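Local structure of periplasmic solute binding protein (Pectobacterium atrosepticum, 4RY1) at residues 64-69 against 362-367; 113-118 against 284-289. The protein probably binds a sugar in the periplasm and hands it to an ABC-type importer. All coordinates share one frame; numbering follows the deposited sequence.

Interaction 1: residues 64-69 against 362-367; sequences IDWNWL and VAVSPF
Trp66 reaches across to Pro366 with the far end of its indole, and its path illustrates how one large aromatic side chain can bridge two loops. From CB the side chain leaves with CG anti to the backbone N (chi1 166°), which lets the far end of the indole approach the 362-367 loop, although the side chain does not set out in that direction. On the pyrrole side, NE1 is taken by the carbonyl of Thr101, a bond that helps fix the rotation of the indole. The benzene half does the touching. Trp66 CH2 comes to 3.4 Å from Pro366 N. Pro366 CB sits over one face, a CH-pi contact 4.0 Å from the centroid of the six-membered ring of Trp66 and 19° off its normal. At the edge, in plane, Val364 O lies 3.6 Å from Trp66 CH2. Beside this packing a water lies within hydrogen-bonding distance of Asn67 O and Pro366 O. Ser365 OG, bonded to Glu190, also accepts from Phe367 N in an ST turn. The loop after strand 61-64 thus meets the loop between helices 346-356 and 371-385, consistent with the cleft region of a two-lobed periplasmic binding protein.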
loop_
_atom_site.group_PDB
_atom_site.type_symbol
_atom_site.label_atom_id
_atom_site.label_comp_id
_atom_site.label_asym_id
_atom_site.label_seq_id
_atom_site.Cartn_x
_atom_site.Cartn_y
_atom_site.Cartn_z
ATOM N N ILE A 64 3.761 11.285 4.051
ATOM C CA ILE A 64 4.844 10.344 3.905
ATOM C C ILE A 64 4.297 8.927 3.928
ATOM O O ILE A 64 3.237 8.669 4.491
ATOM C CB ILE A 64 5.924 10.489 4.985
ATOM C CG1 ILE A 64 5.349 10.255 6.384
ATOM C CG2 ILE A 64 6.644 11.834 4.884
ATOM C CD1 ILE A 64 6.420 10.101 7.450
ATOM N N ASP A 65 4.990 8.019 3.269
ATOM C CA ASP A 65 4.709 6.603 3.401
ATOM C C ASP A 65 5.347 6.062 4.686
ATOM O O ASP A 65 6.461 6.454 5.069
ATOM C CB ASP A 65 5.179 5.829 2.157
ATOM C CG ASP A 65 4.040 5.264 1.292
ATOM O OD1 ASP A 65 2.836 5.397 1.590
ATOM O OD2 ASP A 65 4.371 4.676 0.259
ATOM N N TRP A 66 4.648 5.124 5.328
ATOM C CA TRP A 66 5.154 4.471 6.551
ATOM C C TRP A 66 6.523 3.827 6.349
ATOM O O TRP A 66 7.394 3.856 7.230
ATOM C CB TRP A 66 4.119 3.457 7.037
ATOM C CG TRP A 66 4.567 2.470 8.052
ATOM C CD1 TRP A 66 4.644 2.652 9.398
ATOM C CD2 TRP A 66 4.928 1.119 7.798
ATOM N NE1 TRP A 66 5.061 1.487 9.997
ATOM C CE2 TRP A 66 5.223 0.531 9.028
ATOM C CE3 TRP A 66 5.018 0.342 6.637
ATOM C CZ2 TRP A 66 5.599 -0.798 9.136
ATOM C CZ3 TRP A 66 5.388 -0.972 6.750
ATOM C CH2 TRP A 66 5.673 -1.526 7.986
ATOM N N ASN A 67 6.719 3.246 5.186
ATOM C CA ASN A 67 7.965 2.545 4.903
ATOM C C ASN A 67 9.134 3.470 4.617
ATOM O O ASN A 67 10.253 2.980 4.402
ATOM C CB ASN A 67 7.726 1.563 3.775
ATOM C CG ASN A 67 6.931 2.160 2.664
ATOM O OD1 ASN A 67 5.723 2.469 2.827
ATOM N ND2 ASN A 67 7.557 2.333 1.540
ATOM N N TRP A 68 8.897 4.784 4.679
ATOM C CA TRP A 68 9.977 5.777 4.600
ATOM C C TRP A 68 10.539 6.133 5.965
ATOM O O TRP A 68 11.555 6.843 6.053
ATOM C CB TRP A 68 9.556 7.062 3.897
ATOM C CG TRP A 68 9.026 6.877 2.519
ATOM C CD1 TRP A 68 9.094 5.759 1.724
ATOM C CD2 TRP A 68 8.294 7.845 1.785
ATOM N NE1 TRP A 68 8.450 5.986 0.544
ATOM C CE2 TRP A 68 7.970 7.270 0.543
ATOM C CE3 TRP A 68 7.905 9.170 2.041
ATOM C CZ2 TRP A 68 7.238 7.954 -0.428
ATOM C CZ3 TRP A 68 7.191 9.853 1.063
ATOM C CH2 TRP A 68 6.853 9.239 -0.142
ATOM N N LEU A 69 9.918 5.654 7.030
ATOM C CA LEU A 69 10.404 5.974 8.367
ATOM C C LEU A 69 11.819 5.438 8.652
ATOM O O LEU A 69 12.588 6.104 9.346
ATOM C CB LEU A 69 9.416 5.573 9.459
ATOM C CG LEU A 69 8.134 6.399 9.512
ATOM C CD1 LEU A 69 7.257 5.903 10.651
ATOM C CD2 LEU A 69 8.420 7.882 9.688
ATOM N N VAL A 362 2.245 -12.124 12.709
ATOM C CA VAL A 362 3.513 -12.070 11.999
ATOM C C VAL A 362 3.683 -10.624 11.507
ATOM O O VAL A 362 2.955 -10.165 10.626
ATOM C CB VAL A 362 3.548 -13.060 10.818
ATOM C CG1 VAL A 362 4.878 -13.006 10.082
ATOM C CG2 VAL A 362 3.286 -14.479 11.294
ATOM N N ALA A 363 4.663 -9.928 12.074
ATOM C CA ALA A 363 4.901 -8.518 11.771
ATOM C C ALA A 363 5.224 -8.287 10.302
ATOM O O ALA A 363 5.874 -9.105 9.671
ATOM C CB ALA A 363 6.053 -7.992 12.629
ATOM N N VAL A 364 4.775 -7.135 9.806
ATOM C CA VAL A 364 5.123 -6.617 8.495
ATOM C C VAL A 364 6.282 -5.640 8.723
ATOM O O VAL A 364 6.165 -4.714 9.534
ATOM C CB VAL A 364 3.912 -5.910 7.842
ATOM C CG1 VAL A 364 4.286 -5.296 6.500
ATOM C CG2 VAL A 364 2.746 -6.892 7.706
ATOM N N SER A 365 7.393 -5.873 8.032
ATOM C CA SER A 365 8.576 -5.039 8.136
ATOM C C SER A 365 8.532 -3.964 7.078
ATOM O O SER A 365 8.250 -4.255 5.910
ATOM C CB SER A 365 9.833 -5.864 7.900
ATOM O OG SER A 365 10.960 -5.034 7.989
ATOM N N PRO A 366 8.849 -2.717 7.454
ATOM C CA PRO A 366 8.927 -1.712 6.392
ATOM C C PRO A 366 10.010 -2.035 5.355
ATOM O O PRO A 366 9.978 -1.508 4.218
ATOM C CB PRO A 366 9.252 -0.438 7.167
ATOM C CG PRO A 366 9.946 -0.895 8.407
ATOM C CD PRO A 366 9.227 -2.163 8.770
ATOM N N PHE A 367 10.983 -2.860 5.749
ATOM C CA PHE A 367 12.091 -3.174 4.849
ATOM C C PHE A 367 11.701 -4.078 3.691
ATOM O O PHE A 367 12.409 -4.117 2.690
ATOM C CB PHE A 367 13.259 -3.746 5.640
ATOM C CG PHE A 367 13.812 -2.767 6.629
ATOM C CD1 PHE A 367 14.530 -1.658 6.202
ATOM C CD2 PHE A 367 13.582 -2.925 7.977
ATOM C CE1 PHE A 367 14.993 -0.721 7.108
ATOM C CE2 PHE A 367 14.064 -2.014 8.889
ATOM C CZ PHE A 367 14.772 -0.907 8.456
HETATM O O HOH W 1 11.715 0.537 3.390
#

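Interaction 2: residues 113-118 against 284-289; sequences ISMTSR and SKPSSL
With chi1 of 61° in Ser114 and 72° in Ser287, each OG sits between its own backbone N and carbonyl carbon, and the two hydroxyls meet tip to tip at 2.6 Å between Ser114 OG and Ser287 OG. Ser114 OG has a further partner in the carbonyl of Asn323. At the other end of the pairing, Ser117 and Ser284 both turn OG beside the backbone N, and their hydroxyls come together on one face of the sheet, Ser117 OG to Ser284 OG being 2.7 Å. Between these hydroxyl pairs the backbones join as antiparallel strands. Thr116 and Lys285 form a hydrogen-bonded pair with reciprocal N-H to O bonds, both 2.9 Å: Thr116 N to Lys285 O and Lys285 N to Thr116 O. Met115 with Pro286 and Ser117 with Ser284 are the non-hydrogen-bonded pairs. In type II periplasmic binding proteins, long antiparallel strands of this kind commonly cross between the two lobes and serve as hinge segments; the strands 107-123 and 284-292 fit that pattern. The chain turns a corner at Ile113 and at Ser287. Near these corners Ser287 N gives a 2.8 Å bond to Ser114 O, and Ile113 N makes a nearly straight one (177°) to Ser288 O. Met115 starts away from its partner strand, but bends at chi2 and chi3 bring the thioether back alongside the proline, with Met115 SD 4.0 Å from Pro286 CG and Met115 CE 3.6 Å from Lys285 C. On the face shared by Thr116 and Lys285, Thr116 CG2 packs 3.7 Å from Ser287 CA, while its OG1 is engaged by Asp250 and Ser251. Lys285 extends its chain to Asn67 and to a salt bridge with Glu369; a glycerol, probably from the crystallisation liquor, also bonds to its NZ.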
loop_
_atom_site.group_PDB
_atom_site.type_symbol
_atom_site.label_atom_id
_atom_site.label_comp_id
_atom_site.label_asym_id
_atom_site.label_seq_id
_atom_site.Cartn_x
_atom_site.Cartn_y
_atom_site.Cartn_z
ATOM N N ILE A 113 -3.037 8.471 8.470
ATOM C CA ILE A 113 -4.235 9.081 7.877
ATOM C C ILE A 113 -5.369 8.063 7.807
ATOM O O ILE A 113 -6.542 8.384 8.055
ATOM C CB ILE A 113 -3.918 9.659 6.503
ATOM C CG1 ILE A 113 -2.853 10.754 6.643
ATOM C CG2 ILE A 113 -5.170 10.221 5.839
ATOM C CD1 ILE A 113 -2.168 11.099 5.334
ATOM N N SER A 114 -4.992 6.852 7.433
ATOM C CA SER A 114 -5.857 5.680 7.387
ATOM C C SER A 114 -4.962 4.462 7.499
ATOM O O SER A 114 -3.774 4.501 7.134
ATOM C CB SER A 114 -6.672 5.619 6.111
ATOM O OG SER A 114 -5.853 5.535 4.997
ATOM N N MET A 115 -5.538 3.362 7.970
ATOM C CA MET A 115 -4.929 2.055 7.877
ATOM C C MET A 115 -5.423 1.436 6.588
ATOM O O MET A 115 -6.519 1.762 6.109
ATOM C CB MET A 115 -5.258 1.202 9.121
ATOM C CG MET A 115 -4.634 1.746 10.420
ATOM S SD MET A 115 -2.792 1.957 10.495
ATOM C CE MET A 115 -2.372 0.213 10.455
ATOM N N THR A 116 -4.637 0.525 6.046
ATOM C CA THR A 116 -4.993 -0.179 4.815
ATOM C C THR A 116 -4.422 -1.592 4.841
ATOM O O THR A 116 -3.464 -1.879 5.572
ATOM C CB THR A 116 -4.511 0.604 3.571
ATOM O OG1 THR A 116 -5.090 0.051 2.390
ATOM C CG2 THR A 116 -3.007 0.591 3.412
ATOM N N SER A 117 -5.079 -2.481 4.105
ATOM C CA SER A 117 -4.712 -3.888 4.018
ATOM C C SER A 117 -4.663 -4.300 2.575
ATOM O O SER A 117 -5.399 -3.749 1.741
ATOM C CB SER A 117 -5.723 -4.764 4.752
ATOM O OG SER A 117 -5.846 -4.383 6.109
ATOM N N ARG A 118 -3.803 -5.276 2.287
ATOM C CA ARG A 118 -3.813 -5.940 0.982
ATOM C C ARG A 118 -5.028 -6.883 0.898
ATOM O O ARG A 118 -5.254 -7.692 1.797
ATOM C CB ARG A 118 -2.558 -6.791 0.772
ATOM C CG ARG A 118 -1.248 -6.061 0.557
ATOM C CD ARG A 118 -1.144 -5.501 -0.844
ATOM N NE ARG A 118 0.165 -4.905 -1.108
ATOM C CZ ARG A 118 0.547 -4.390 -2.264
ATOM N NH1 ARG A 118 -0.245 -4.398 -3.320
ATOM N NH2 ARG A 118 1.741 -3.822 -2.357
ATOM N N SER A 284 -1.264 -5.509 6.688
ATOM C CA SER A 284 -1.767 -4.162 6.922
ATOM C C SER A 284 -0.668 -3.193 7.304
ATOM O O SER A 284 0.345 -3.577 7.893
ATOM C CB SER A 284 -2.827 -4.141 8.027
ATOM O OG SER A 284 -3.862 -5.094 7.834
ATOM N N LYS A 285 -0.914 -1.924 6.994
ATOM C CA LYS A 285 0.001 -0.834 7.373
ATOM C C LYS A 285 -0.724 0.483 7.223
ATOM O O LYS A 285 -1.809 0.538 6.644
ATOM C CB LYS A 285 1.230 -0.804 6.475
ATOM C CG LYS A 285 0.958 -0.381 5.039
ATOM C CD LYS A 285 2.233 -0.123 4.259
ATOM C CE LYS A 285 1.951 0.547 2.930
ATOM N NZ LYS A 285 3.210 0.979 2.234
ATOM N N PRO A 286 -0.143 1.568 7.748
ATOM C CA PRO A 286 -0.730 2.873 7.410
ATOM C C PRO A 286 -0.685 3.133 5.932
ATOM O O PRO A 286 0.348 2.896 5.305
ATOM C CB PRO A 286 0.166 3.871 8.147
ATOM C CG PRO A 286 0.805 3.082 9.246
ATOM C CD PRO A 286 1.015 1.724 8.628
ATOM N N SER A 287 -1.756 3.670 5.366
ATOM C CA SER A 287 -1.732 3.998 3.940
ATOM C C SER A 287 -0.767 5.146 3.646
ATOM O O SER A 287 -0.221 5.232 2.555
ATOM C CB SER A 287 -3.112 4.393 3.432
ATOM O OG SER A 287 -3.503 5.667 3.911
ATOM N N SER A 288 -0.621 6.015 4.639
ATOM C CA SER A 288 0.245 7.190 4.628
ATOM C C SER A 288 0.115 7.841 5.993
ATOM O O SER A 288 -0.818 7.535 6.750
ATOM C CB SER A 288 -0.131 8.183 3.525
ATOM O OG SER A 288 0.521 7.862 2.288
ATOM N N LEU A 289 1.042 8.747 6.274
ATOM C CA LEU A 289 1.101 9.489 7.532
ATOM C C LEU A 289 1.204 10.952 7.186
ATOM O O LEU A 289 1.720 11.286 6.122
ATOM C CB LEU A 289 2.366 9.149 8.356
ATOM C CG LEU A 289 2.804 7.689 8.484
ATOM C CD1 LEU A 289 4.169 7.575 9.163
ATOM C CD2 LEU A 289 1.814 6.967 9.317
#

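The centres of the two contacts lie about 10 Å apart, both near the centre of the folded chain. Interaction 2 is nested in sequence within the span closed by interaction 1, the order being 64-69, 113-118, 284-289 and 362-367. The main sheet connects them: strand 61-64 pairs antiparallel with strand 284-292, which also pairs with strand 107-123, and Ile64 and Leu289 share a backbone hydrogen bond. The side chain of Trp66 adds a second link by packing on Lys285 and Pro286. Glycerol, probably from the crystallisation liquor, bonds to Asp65 and to Ser287 O beside both contacts, consistent with a pocket where loop and paired strands converge, probably the region in which a sugar would bind.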